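Local atomic coordinates of D-threo-3-hydroxyaspartate dehydratase (PDB entry 3WQC), a protein that catalyses the pyridoxal-phosphate-dependent deamination of D-threo-3-hydroxyaspartate to oxaloacetate and ammonium, and also dehydrates related hydroxyaspartates and D-serine. Residues G184-L189 with V225-T230; I145-H150 with E200-G205; M255-V260 with A300-D305. All blocks are in the same frame, centred on the assembly; numbering follows the deposited sequence.

Contact 1: G184-L189 with V225-T230. With PLP (pyridoxal-5'-phosphate), chain J.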
loop_
_atom_site.group_PDB
_atom_site.type_symbol
_atom_site.label_atom_id
_atom_site.label_comp_id
_atom_site.label_asym_id
_atom_site.label_seq_id
_atom_site.Cartn_x
_atom_site.Cartn_y
_atom_site.Cartn_z
ATOM N N GLY B 184 8.636 -15.483 12.400
ATOM C CA GLY B 184 8.115 -15.048 11.074
ATOM C C GLY B 184 8.614 -15.883 9.914
ATOM O O GLY B 184 8.053 -15.793 8.810
ATOM N N SER B 185 9.628 -16.728 10.137
ATOM C CA SER B 185 10.104 -17.621 9.084
ATOM C C SER B 185 9.044 -18.688 8.852
ATOM O O SER B 185 9.167 -19.383 7.816
ATOM C CB SER B 185 11.419 -18.333 9.440
ATOM O OG SER B 185 11.229 -19.278 10.512
ATOM N N SER B 186 7.984 -18.792 9.667
ATOM C CA SER B 186 6.886 -19.749 9.408
ATOM C C SER B 186 6.217 -19.462 8.027
ATOM O O SER B 186 5.606 -20.393 7.427
ATOM C CB SER B 186 5.857 -19.703 10.534
ATOM O OG SER B 186 5.150 -18.437 10.496
ATOM N N TYR B 187 6.376 -18.247 7.507
ATOM C CA TYR B 187 5.695 -17.891 6.235
ATOM C C TYR B 187 6.377 -18.502 5.066
ATOM O O TYR B 187 5.829 -18.492 3.972
ATOM C CB TYR B 187 5.691 -16.382 6.087
ATOM C CG TYR B 187 4.561 -15.723 6.881
ATOM C CD1 TYR B 187 4.386 -15.895 8.280
ATOM C CD2 TYR B 187 3.650 -14.865 6.215
ATOM C CE1 TYR B 187 3.376 -15.230 8.983
ATOM C CE2 TYR B 187 2.619 -14.232 6.918
ATOM C CZ TYR B 187 2.481 -14.393 8.279
ATOM O OH TYR B 187 1.447 -13.769 8.927
ATOM N N GLU B 188 7.577 -19.083 5.283
ATOM C CA GLU B 188 8.285 -19.772 4.187
ATOM C C GLU B 188 7.876 -21.245 4.124
ATOM O O GLU B 188 8.359 -21.946 3.204
ATOM C CB GLU B 188 9.803 -19.638 4.404
ATOM C CG GLU B 188 10.358 -18.185 4.261
ATOM C CD GLU B 188 11.577 -17.966 5.156
ATOM O OE1 GLU B 188 12.396 -18.907 5.387
ATOM O OE2 GLU B 188 11.702 -16.845 5.691
ATOM N N LEU B 189 7.038 -21.751 5.031
ATOM C CA LEU B 189 6.770 -23.203 5.132
ATOM C C LEU B 189 5.412 -23.498 4.509
ATOM O O LEU B 189 4.596 -22.568 4.292
ATOM C CB LEU B 189 6.711 -23.621 6.629
ATOM C CG LEU B 189 8.107 -23.357 7.299
ATOM C CD1 LEU B 189 8.072 -23.747 8.780
ATOM C CD2 LEU B 189 9.303 -23.962 6.540
ATOM N N VAL B 225 4.862 -15.801 22.566
ATOM C CA VAL B 225 5.320 -16.283 21.234
ATOM C C VAL B 225 4.278 -15.969 20.198
ATOM O O VAL B 225 3.128 -15.710 20.570
ATOM C CB VAL B 225 5.621 -17.830 21.211
ATOM C CG1 VAL B 225 6.615 -18.167 22.355
ATOM C CG2 VAL B 225 4.313 -18.639 21.418
ATOM N N GLY B 226 4.634 -16.085 18.930
ATOM C CA GLY B 226 3.570 -16.332 17.927
ATOM C C GLY B 226 3.759 -15.725 16.576
ATOM O O GLY B 226 4.290 -14.645 16.433
ATOM N N SER B 227 3.171 -16.428 15.626
ATOM C CA SER B 227 2.806 -15.952 14.299
ATOM C C SER B 227 1.512 -16.769 14.076
ATOM O O SER B 227 1.279 -17.779 14.760
ATOM C CB SER B 227 3.878 -16.286 13.252
ATOM O OG SER B 227 4.008 -17.712 13.108
ATOM N N THR B 228 0.690 -16.397 13.099
ATOM C CA THR B 228 -0.556 -17.140 12.899
ATOM C C THR B 228 -0.209 -18.616 12.582
ATOM O O THR B 228 -0.843 -19.508 13.137
ATOM C CB THR B 228 -1.445 -16.434 11.817
ATOM O OG1 THR B 228 -2.134 -15.397 12.505
ATOM C CG2 THR B 228 -2.502 -17.452 11.280
ATOM N N PRO B 229 0.732 -18.879 11.640
ATOM C CA PRO B 229 0.944 -20.337 11.323
ATOM C C PRO B 229 1.412 -21.149 12.559
ATOM O O PRO B 229 0.989 -22.298 12.726
ATOM C CB PRO B 229 2.003 -20.290 10.234
ATOM C CG PRO B 229 1.802 -18.877 9.576
ATOM C CD PRO B 229 1.474 -17.980 10.730
ATOM N N THR B 230 2.358 -20.601 13.349
ATOM C CA THR B 230 2.857 -21.393 14.510
ATOM C C THR B 230 1.823 -21.412 15.609
ATOM O O THR B 230 1.751 -22.396 16.347
ATOM C CB THR B 230 4.189 -20.881 15.079
ATOM O OG1 THR B 230 4.106 -19.454 15.329
ATOM C CG2 THR B 230 5.298 -21.141 14.049
HETATM N N1 PLP J . 4.122 -10.723 16.697
HETATM C C2 PLP J . 4.840 -9.764 16.079
HETATM C C2A PLP J . 6.045 -9.147 16.752
HETATM C C3 PLP J . 4.428 -9.323 14.768
HETATM O O3 PLP J . 5.121 -8.364 14.174
HETATM C C4 PLP J . 3.279 -9.955 14.173
HETATM C C4A PLP J . 2.841 -9.498 12.896
HETATM C C5 PLP J . 2.581 -10.961 14.906
HETATM C C6 PLP J . 3.089 -11.368 16.148
HETATM C C5A PLP J . 1.375 -11.656 14.324
HETATM O O4P PLP J . 1.817 -12.503 13.165
HETATM P P PLP J . 0.677 -13.005 12.159
HETATM O O1P PLP J . -0.371 -13.545 13.060
HETATM O O2P PLP J . 1.367 -14.068 11.378
HETATM O O3P PLP J . 0.159 -11.861 11.387
#
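Ser227, the N-cap residue of helix 228-233, meets Ser186 of the 3-10 segment hydroxyl to hydroxyl. Their OG atoms are 2.9 Å apart in a hydrogen bond whose donor could be either. Each OG lies between its own backbone N and carbonyl carbon (chi1 69° for Ser186, 64° for Ser227), a rotation that brings the two oxygens together, and Ser186 OG has a weak second bond to Ala183 O. Thr228 comes next and turns to the cofactor. Its N donates to PLP O2P over 3.0 Å in a virtually straight bond (179°), while its OG1, held beside that N, donates to PLP O1P at 2.6 Å. This is the phosphate site of the alanine racemase-like TIM barrel: the anion sits at the N-terminus of the helix that follows strand 222-225, where the helix end would probably add to its stabilisation. From the other segment, Tyr187 OH donates to the same O2P in a very short bond of 2.5 Å, the phosphate oxygen lying in the ring plane at its edge. A phenylalanine in place of Tyr187 would probably leave O2P without this hydroxyl donor and the phosphate less firmly fixed on that side. Pro229 crosses the tyrosine at about a right angle, its CD 3.8 Å from Tyr187 CE1 and set obliquely to the ring. The same proline puts CG 3.5 Å from Ser186 OG. Thr230 closes the segment with its methyl, CG2 resting 3.8 Å from Ser186 CB, while its OG1 is bonded to Glu202.

Contact 2: I145-H150 with E200-G205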
loop_
_atom_site.group_PDB
_atom_site.type_symbol
_atom_site.label_atom_id
_atom_site.label_comp_id
_atom_site.label_asym_id
_atom_site.label_seq_id
_atom_site.Cartn_x
_atom_site.Cartn_y
_atom_site.Cartn_z
ATOM N N ILE B 145 13.469 -11.972 21.550
ATOM C CA ILE B 145 14.341 -13.122 21.367
ATOM C C ILE B 145 14.251 -13.495 19.877
ATOM O O ILE B 145 13.159 -13.557 19.292
ATOM C CB ILE B 145 13.870 -14.287 22.246
ATOM C CG1 ILE B 145 13.776 -13.841 23.722
ATOM C CG2 ILE B 145 14.845 -15.485 22.059
ATOM C CD1 ILE B 145 15.060 -13.249 24.307
ATOM N N ASP B 146 15.389 -13.790 19.274
ATOM C CA ASP B 146 15.469 -14.284 17.883
ATOM C C ASP B 146 15.531 -15.814 18.007
ATOM O O ASP B 146 16.523 -16.386 18.533
ATOM C CB ASP B 146 16.765 -13.781 17.237
ATOM C CG ASP B 146 16.966 -14.314 15.843
ATOM O OD1 ASP B 146 16.086 -15.067 15.379
ATOM O OD2 ASP B 146 18.027 -14.008 15.230
ATOM N N THR B 147 14.445 -16.506 17.659
ATOM C CA THR B 147 14.381 -17.963 17.755
ATOM C C THR B 147 14.516 -18.622 16.395
ATOM O O THR B 147 14.733 -19.842 16.345
ATOM C CB THR B 147 13.074 -18.454 18.435
ATOM O OG1 THR B 147 11.920 -17.914 17.725
ATOM C CG2 THR B 147 13.018 -18.025 19.885
ATOM N N ASP B 148 14.420 -17.869 15.279
ATOM C CA ASP B 148 14.485 -18.486 13.947
ATOM C C ASP B 148 15.263 -17.735 12.848
ATOM O O ASP B 148 15.204 -18.138 11.660
ATOM C CB ASP B 148 13.052 -18.800 13.486
ATOM C CG ASP B 148 12.315 -17.493 13.108
ATOM O OD1 ASP B 148 12.792 -16.393 13.551
ATOM O OD2 ASP B 148 11.260 -17.587 12.412
ATOM N N GLY B 149 15.987 -16.645 13.207
ATOM C CA GLY B 149 16.769 -15.876 12.285
ATOM C C GLY B 149 15.987 -14.905 11.428
ATOM O O GLY B 149 16.505 -14.370 10.465
ATOM N N HIS B 150 14.703 -14.723 11.750
ATOM C CA HIS B 150 13.820 -13.946 10.908
ATOM C C HIS B 150 14.160 -12.458 10.880
ATOM O O HIS B 150 14.158 -11.855 9.741
ATOM C CB HIS B 150 12.340 -14.134 11.404
ATOM C CG HIS B 150 11.341 -13.372 10.626
ATOM N ND1 HIS B 150 11.073 -13.640 9.278
ATOM C CD2 HIS B 150 10.405 -12.386 11.048
ATOM C CE1 HIS B 150 10.070 -12.764 8.865
ATOM N NE2 HIS B 150 9.662 -12.028 9.934
ATOM N N GLU B 200 7.538 -25.575 17.747
ATOM C CA GLU B 200 8.319 -26.134 18.927
ATOM C C GLU B 200 9.675 -25.380 19.100
ATOM O O GLU B 200 10.049 -25.065 20.253
ATOM C CB GLU B 200 8.538 -27.623 18.770
ATOM C CG GLU B 200 9.464 -28.195 19.849
ATOM C CD GLU B 200 9.022 -28.026 21.278
ATOM O OE1 GLU B 200 9.947 -28.162 22.135
ATOM O OE2 GLU B 200 7.836 -27.718 21.608
ATOM N N ARG B 201 10.381 -25.057 18.016
ATOM C CA ARG B 201 11.658 -24.283 18.109
ATOM C C ARG B 201 11.350 -22.891 18.695
ATOM O O ARG B 201 12.123 -22.360 19.534
ATOM C CB ARG B 201 12.292 -24.118 16.723
ATOM C CG ARG B 201 13.550 -23.333 16.542
ATOM C CD ARG B 201 14.088 -23.485 15.059
ATOM N NE ARG B 201 15.050 -22.458 14.828
ATOM C CZ ARG B 201 16.340 -22.605 15.073
ATOM N NH1 ARG B 201 16.813 -23.792 15.484
ATOM N NH2 ARG B 201 17.163 -21.604 14.834
ATOM N N GLU B 202 10.252 -22.255 18.257
ATOM C CA GLU B 202 9.891 -20.897 18.750
ATOM C C GLU B 202 9.578 -20.967 20.275
ATOM O O GLU B 202 10.080 -20.169 21.079
ATOM C CB GLU B 202 8.638 -20.452 17.950
ATOM C CG GLU B 202 8.204 -19.037 18.319
ATOM C CD GLU B 202 6.893 -18.570 17.655
ATOM O OE1 GLU B 202 5.964 -19.399 17.413
ATOM O OE2 GLU B 202 6.748 -17.319 17.445
ATOM N N ARG B 203 8.762 -21.983 20.688
ATOM C CA ARG B 203 8.413 -22.152 22.103
ATOM C C ARG B 203 9.689 -22.407 22.869
ATOM O O ARG B 203 9.940 -21.783 23.921
ATOM C CB ARG B 203 7.438 -23.372 22.305
ATOM C CG ARG B 203 6.949 -23.564 23.720
ATOM C CD ARG B 203 6.572 -25.026 23.971
ATOM N NE ARG B 203 7.777 -25.934 23.911
ATOM C CZ ARG B 203 8.738 -25.996 24.870
ATOM N NH1 ARG B 203 8.608 -25.385 26.059
ATOM N NH2 ARG B 203 9.781 -26.817 24.636
ATOM N N ALA B 204 10.458 -23.400 22.420
ATOM C CA ALA B 204 11.680 -23.836 23.189
ATOM C C ALA B 204 12.677 -22.701 23.330
ATOM O O ALA B 204 13.243 -22.484 24.422
ATOM C CB ALA B 204 12.351 -25.040 22.498
ATOM N N GLY B 205 12.861 -21.903 22.273
ATOM C CA GLY B 205 13.848 -20.826 22.334
ATOM C C GLY B 205 13.354 -19.691 23.240
ATOM O O GLY B 205 14.168 -19.140 24.002
#
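The guanidinium of Arg201 reaches the backbone of Thr147 and Asp148 from helix 192-215. Asp148 CA lies at its edge, near the plane, 4.1 Å from Arg201 NE; Thr147 O stands obliquely to the group, 3.0 Å from that same NE. An extended chain, with CG anti to the backbone N (chi1 178°), carries the charged end this far from the helix. Two carboxylates shape the turn it meets. Asp146 OD1 accepts from Gly149 N through its syn lone pair at 2.7 Å, an Asx motif, and Asp148 OD1 is met by His150 N from above the carboxylate plane in an Asx turn. Asp148 OD2 is taken by Ser185. On the helix, Arg203 grips Glu200 side-on through NE and NH2, with both carboxylate oxygens in or close to the guanidinium plane.

The packing centres on Thr147. Its methyl CG2 rests 3.8 Å from Gly205 C, at a place where any beta carbon on Gly205 would collide with it, so the glycine allows turn and helix to come this close. Thr147 OG1 passes 3.8 Å from Glu202 CA, while its polar partner is Thr181 OG1; the Glu202 carboxylate turns to Ala183 N. Ile145 CG2 adds a looser touch on Gly205 O. The contact thus packs the end of barrel strand 140-146 and its following turn against the helix that comes after the neighbouring strand 175-180 in the TIM barrel. Chemically, the buried part of the contact joins a methyl to bare helix backbone, whereas the carboxylates of Asp148 and Glu202 find their clear partners away from the facing segment.

Contact 3: M255-V260 with A300-D305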
loop_
_atom_site.group_PDB
_atom_site.type_symbol
_atom_site.label_atom_id
_atom_site.label_comp_id
_atom_site.label_asym_id
_atom_site.label_seq_id
_atom_site.Cartn_x
_atom_site.Cartn_y
_atom_site.Cartn_z
ATOM N N MET B 255 -1.785 -17.373 3.611
ATOM C CA MET B 255 -2.118 -18.339 4.686
ATOM C C MET B 255 -2.707 -19.606 4.105
ATOM O O MET B 255 -2.406 -20.727 4.589
ATOM C CB MET B 255 -3.096 -17.783 5.733
ATOM C CG MET B 255 -2.472 -16.680 6.606
ATOM S SD MET B 255 -1.217 -17.270 7.764
ATOM C CE MET B 255 0.288 -16.377 7.364
ATOM N N ARG B 256 -3.561 -19.478 3.094
ATOM C CA ARG B 256 -4.141 -20.655 2.406
ATOM C C ARG B 256 -2.982 -21.511 1.851
ATOM O O ARG B 256 -2.960 -22.769 2.031
ATOM C CB ARG B 256 -5.042 -20.183 1.255
ATOM C CG ARG B 256 -5.695 -21.353 0.529
ATOM C CD ARG B 256 -4.811 -21.781 -0.660
ATOM N NE ARG B 256 -5.515 -22.688 -1.566
ATOM C CZ ARG B 256 -4.955 -23.246 -2.652
ATOM N NH1 ARG B 256 -3.672 -22.994 -2.997
ATOM N NH2 ARG B 256 -5.702 -24.053 -3.420
ATOM N N ASN B 257 -1.972 -20.897 1.203
ATOM C CA ASN B 257 -0.873 -21.629 0.650
ATOM C C ASN B 257 0.056 -22.252 1.722
ATOM O O ASN B 257 0.645 -23.339 1.487
ATOM C CB ASN B 257 -0.054 -20.791 -0.270
ATOM C CG ASN B 257 -0.707 -20.617 -1.630
ATOM O OD1 ASN B 257 -1.525 -21.474 -2.036
ATOM N ND2 ASN B 257 -0.260 -19.606 -2.396
ATOM N N ILE B 258 0.176 -21.587 2.880
ATOM C CA ILE B 258 0.967 -22.150 3.980
ATOM C C ILE B 258 0.246 -23.407 4.478
ATOM O O ILE B 258 0.927 -24.360 4.952
ATOM C CB ILE B 258 1.139 -21.095 5.136
ATOM C CG1 ILE B 258 2.167 -20.083 4.642
ATOM C CG2 ILE B 258 1.697 -21.775 6.443
ATOM C CD1 ILE B 258 2.085 -18.780 5.479
ATOM N N GLY B 259 -1.088 -23.420 4.390
ATOM C CA GLY B 259 -1.899 -24.613 4.680
ATOM C C GLY B 259 -2.677 -24.525 5.952
ATOM O O GLY B 259 -3.163 -25.556 6.423
ATOM N N VAL B 260 -2.781 -23.334 6.536
ATOM C CA VAL B 260 -3.443 -23.167 7.837
ATOM C C VAL B 260 -4.880 -22.672 7.669
ATOM O O VAL B 260 -5.614 -22.556 8.679
ATOM C CB VAL B 260 -2.627 -22.298 8.786
ATOM C CG1 VAL B 260 -1.241 -23.002 9.058
ATOM C CG2 VAL B 260 -2.457 -20.882 8.226
ATOM N N ALA B 300 3.525 -15.331 -5.013
ATOM C CA ALA B 300 4.354 -15.568 -6.219
ATOM C C ALA B 300 5.360 -16.700 -6.029
ATOM O O ALA B 300 5.590 -17.471 -6.960
ATOM C CB ALA B 300 5.081 -14.344 -6.696
ATOM N N ARG B 301 5.873 -16.855 -4.850
ATOM C CA ARG B 301 6.885 -17.915 -4.654
ATOM C C ARG B 301 6.297 -19.178 -4.001
ATOM O O ARG B 301 7.041 -20.112 -3.666
ATOM C CB ARG B 301 7.963 -17.412 -3.726
ATOM C CG ARG B 301 7.419 -17.023 -2.323
ATOM C CD ARG B 301 6.580 -15.752 -2.392
ATOM N NE ARG B 301 7.359 -14.700 -3.078
ATOM C CZ ARG B 301 8.087 -13.762 -2.465
ATOM N NH1 ARG B 301 8.136 -13.659 -1.144
ATOM N NH2 ARG B 301 8.759 -12.895 -3.198
ATOM N N GLN B 302 5.014 -19.214 -3.712
ATOM C CA GLN B 302 4.405 -20.309 -3.014
ATOM C C GLN B 302 3.910 -21.366 -4.015
ATOM O O GLN B 302 4.164 -21.223 -5.216
ATOM C CB GLN B 302 3.237 -19.818 -2.170
ATOM C CG GLN B 302 3.682 -18.901 -1.024
ATOM C CD GLN B 302 2.480 -18.601 -0.179
ATOM O OE1 GLN B 302 1.495 -17.980 -0.689
ATOM N NE2 GLN B 302 2.512 -18.925 1.132
ATOM N N LYS B 303 3.206 -22.402 -3.546
ATOM C CA LYS B 303 2.842 -23.512 -4.407
ATOM C C LYS B 303 1.827 -23.111 -5.470
ATOM O O LYS B 303 1.700 -23.782 -6.475
ATOM C CB LYS B 303 2.295 -24.725 -3.592
ATOM C CG LYS B 303 0.939 -24.492 -2.836
ATOM C CD LYS B 303 0.587 -25.567 -1.782
ATOM C CE LYS B 303 -0.851 -25.431 -1.305
ATOM N NZ LYS B 303 -1.156 -26.564 -0.369
ATOM N N GLN B 304 1.072 -22.058 -5.228
ATOM C CA GLN B 304 0.098 -21.589 -6.195
ATOM C C GLN B 304 0.125 -20.042 -6.242
ATOM O O GLN B 304 -0.177 -19.352 -5.250
ATOM C CB GLN B 304 -1.297 -22.081 -5.821
ATOM C CG GLN B 304 -2.271 -21.595 -6.921
ATOM C CD GLN B 304 -3.598 -22.354 -6.858
ATOM O OE1 GLN B 304 -3.815 -23.187 -5.975
ATOM N NE2 GLN B 304 -4.470 -22.069 -7.768
ATOM N N ASP B 305 0.491 -19.524 -7.403
ATOM C CA ASP B 305 0.593 -18.050 -7.573
ATOM C C ASP B 305 -0.779 -17.507 -7.924
ATOM O O ASP B 305 -1.376 -17.950 -8.953
ATOM C CB ASP B 305 1.611 -17.798 -8.693
ATOM C CG ASP B 305 1.855 -16.329 -8.963
ATOM O OD1 ASP B 305 1.251 -15.472 -8.310
ATOM O OD2 ASP B 305 2.727 -16.057 -9.786
HETATM O O HOH W 1 -3.575 -25.091 0.967
HETATM O O HOH W 2 3.069 -22.856 -0.760
HETATM O O HOH W 3 0.399 -26.019 1.992
#
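Asn257 joins helix 253-258 to the loop 300-305 by two hydrogen bonds from its ND2. One runs to Gln302 OE1 at 2.9 Å, the other to Gln304 O, also 2.9 Å from Asn257 ND2, and together they occupy both amide hydrogens. The helix ends here in a Schellman motif: Gly259, with positive phi, is its C-prime residue, and Val260 N returns to Met255 O. The contact ties the last turn of this helix to a loop of the putative serine dehydratase domain.

Gln302 OE1 lies in the Asn257 amide plane, yet ND2 approaches that oxygen from above the Gln302 carbonyl plane, since the two amides are turned 73° apart. The other end of Gln302, NE2, is held by Val254 O, which fixes which way round its amide sits. On the Asn257 side, OD1 accepts from Arg256 NH1 at 2.8 Å, almost in line with its C=O and in the guanidinium plane. A bend at chi2 (-92°) brings the arginine round to this position, where NH1 also donates to Gln304 OE1 over 3.0 Å, at a less favourable angle of 130°. Both polar atoms of the buried Asn257 amide thus have partners.

Around these bonds the Gln302 amide lies against Asn257 CB, its CD 3.4 Å from that carbon. Ile258 CG1 lies 3.7 Å from Gln302 NE2, and the extended chain of Lys303 runs across the helix end, its CE 3.8 Å from Asn257 O. At its tip, NZ donates to a water that in turn donates to Asn257 O over 2.7 Å.

In the fold
Contacts 1 and 2 have centres 10 Å apart and alternate along the chain: all four segments lie in the alanine racemase-like barrel domain. Two separate links join them, one from helix 192-215 to segment 225-230, the other from segment 184-189 to the turn after strand 140-146, which probably helps to brace the segment that carries Tyr187. Contact 3 comes later in the chain, its centre 13 Å from that of contact 1, and links helix 253-258 to the second domain. Met255 and Ile258 of that helix pack against Tyr187, Pro229 and Leu189 of contact 1. Contacts 2 and 3 do not touch, being 22 Å apart between centres, with the cofactor-binding contact 1 linking them.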